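Local coordinates for uncharacterized protein VP1736 (Vibrio parahaemolyticus, PDB 3LXQ), which is of unknown function but belongs to the sulfatase family of the alkaline phosphatase superfamily, at residues A313-V318 and S404-D409. Sequence-based numbering, arbitrary orientation.
Sequences ANLVPV and STMEYD
The loop 313-318 passes along strand 402-409 in nearly the same sense, the end-to-end directions of 315-318 and 404-408 lying 21° apart, with CA atoms 8.4 Å apart at L315 and S404 and 8.9 Å at V318 and Y408. That spacing leaves the meeting to side chains, and every second residue of the strand, S404, M406 and Y408, turns its side chain to the loop. L315 meets the S404 end of the strand: its CD1 lies 3.9 Å from OG of S404, and the same methyl is 4.4 Å from SE of the selenomethionine M406, a loose apolar touch. The branched L315 also packs on V396, and the small S404 leaves room for its methyls. The long, flexible M406 suits the middle position, since it also reaches L394 and V396 on the adjoining strand. V318 makes the tighter contact. It comes toward the Y408 ring from the opposite direction and meets it obliquely at the phenol end, its CG1 3.4 Å from both CZ and OH of Y408, while CB of V318 lies 3.5 Å from CE1 of Y408. CG1 stands anti to the backbone N of V318 (chi1 175°), which carries this methyl to the hydroxyl end, while CG2 lies along the CD1-CE1 side. The broad Y408 ring spans the gap between the backbones, and the compact valine fits a buried site where L389 touches both partners. Between the two contact points P317 centres an inverse gamma turn, a tight bend suited to proline's fixed phi. The arrangement is loop-on-sheet packing: a connection between strands 298-304 and 322-328 of the sulfatase-family sheet rests on one face of the five-stranded antiparallel meander 377-417.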
# COMPACT_ATOMS: atom_id res chain seq x y z
N ALA A 313 4.49 5.36 -21.23
CA ALA A 313 3.08 5.74 -21.22
C ALA A 313 2.99 7.27 -21.21
O ALA A 313 3.91 7.96 -20.75
CB ALA A 313 2.38 5.15 -20.00
N ASN A 314 1.89 7.79 -21.73
CA ASN A 314 1.68 9.22 -21.69
C ASN A 314 0.89 9.64 -20.47
O ASN A 314 -0.02 8.93 -20.03
CB ASN A 314 1.04 9.74 -22.97
CG ASN A 314 1.68 11.02 -23.46
OD1 ASN A 314 1.17 11.69 -24.37
ND2 ASN A 314 2.82 11.39 -22.86
N LEU A 315 1.27 10.81 -19.94
CA LEU A 315 0.66 11.43 -18.77
C LEU A 315 0.61 10.47 -17.57
O LEU A 315 1.66 10.00 -17.13
CB LEU A 315 -0.71 12.06 -19.12
CG LEU A 315 -0.63 13.27 -20.07
CD1 LEU A 315 -2.01 13.62 -20.63
CD2 LEU A 315 0.03 14.48 -19.41
N VAL A 316 -0.59 10.18 -17.06
CA VAL A 316 -0.72 9.16 -16.01
C VAL A 316 -1.66 8.03 -16.43
O VAL A 316 -2.87 8.24 -16.55
CB VAL A 316 -1.13 9.76 -14.64
CG1 VAL A 316 -1.26 8.66 -13.59
CG2 VAL A 316 -0.10 10.78 -14.19
N PRO A 317 -1.10 6.83 -16.66
CA PRO A 317 -1.91 5.67 -17.07
C PRO A 317 -2.66 5.04 -15.88
O PRO A 317 -2.21 4.06 -15.29
CB PRO A 317 -0.87 4.71 -17.65
CG PRO A 317 0.40 5.04 -16.92
CD PRO A 317 0.34 6.53 -16.63
N VAL A 318 -3.82 5.61 -15.58
CA VAL A 318 -4.62 5.29 -14.39
C VAL A 318 -4.82 3.80 -14.14
O VAL A 318 -4.63 3.33 -13.01
CB VAL A 318 -6.01 6.02 -14.47
CG1 VAL A 318 -6.93 5.62 -13.31
CG2 VAL A 318 -5.81 7.54 -14.50
N SER A 404 -2.90 19.11 -17.40
CA SER A 404 -3.94 18.48 -18.21
C SER A 404 -5.16 18.19 -17.35
O SER A 404 -5.03 17.76 -16.21
CB SER A 404 -3.44 17.18 -18.85
OG SER A 404 -2.66 17.44 -20.01
N THR A 405 -6.34 18.43 -17.92
CA THR A 405 -7.58 18.25 -17.19
C THR A 405 -8.51 17.33 -17.97
O THR A 405 -8.77 17.55 -19.16
CB THR A 405 -8.26 19.60 -16.88
OG1 THR A 405 -8.47 20.33 -18.10
CG2 THR A 405 -7.39 20.44 -15.95
N MSE A 406 -9.00 16.28 -17.31
CA MSE A 406 -9.75 15.22 -17.98
C MSE A 406 -10.93 14.66 -17.18
O MSE A 406 -11.01 14.84 -15.96
CB MSE A 406 -8.82 14.06 -18.36
CG MSE A 406 -7.85 14.36 -19.50
SE MSE A 406 -6.21 13.28 -19.46
CE MSE A 406 -5.56 13.73 -17.68
N GLU A 407 -11.85 14.01 -17.89
CA GLU A 407 -12.90 13.21 -17.28
C GLU A 407 -12.52 11.76 -17.50
O GLU A 407 -12.17 11.36 -18.61
CB GLU A 407 -14.26 13.51 -17.93
N TYR A 408 -12.57 10.97 -16.43
CA TYR A 408 -12.17 9.57 -16.51
C TYR A 408 -13.37 8.63 -16.60
O TYR A 408 -14.28 8.69 -15.78
CB TYR A 408 -11.27 9.21 -15.33
CG TYR A 408 -10.67 7.83 -15.40
CD1 TYR A 408 -9.59 7.55 -16.24
CD2 TYR A 408 -11.16 6.80 -14.60
CE1 TYR A 408 -9.04 6.28 -16.30
CE2 TYR A 408 -10.61 5.53 -14.64
CZ TYR A 408 -9.56 5.28 -15.49
OH TYR A 408 -9.03 4.01 -15.51
N ASP A 409 -13.35 7.79 -17.62
CA ASP A 409 -14.38 6.78 -17.82
C ASP A 409 -13.93 5.52 -17.11
O ASP A 409 -12.98 4.87 -17.52
CB ASP A 409 -14.59 6.52 -19.32
CG ASP A 409 -15.86 5.74 -19.61
OD1 ASP A 409 -16.48 5.19 -18.67
OD2 ASP A 409 -16.24 5.68 -20.80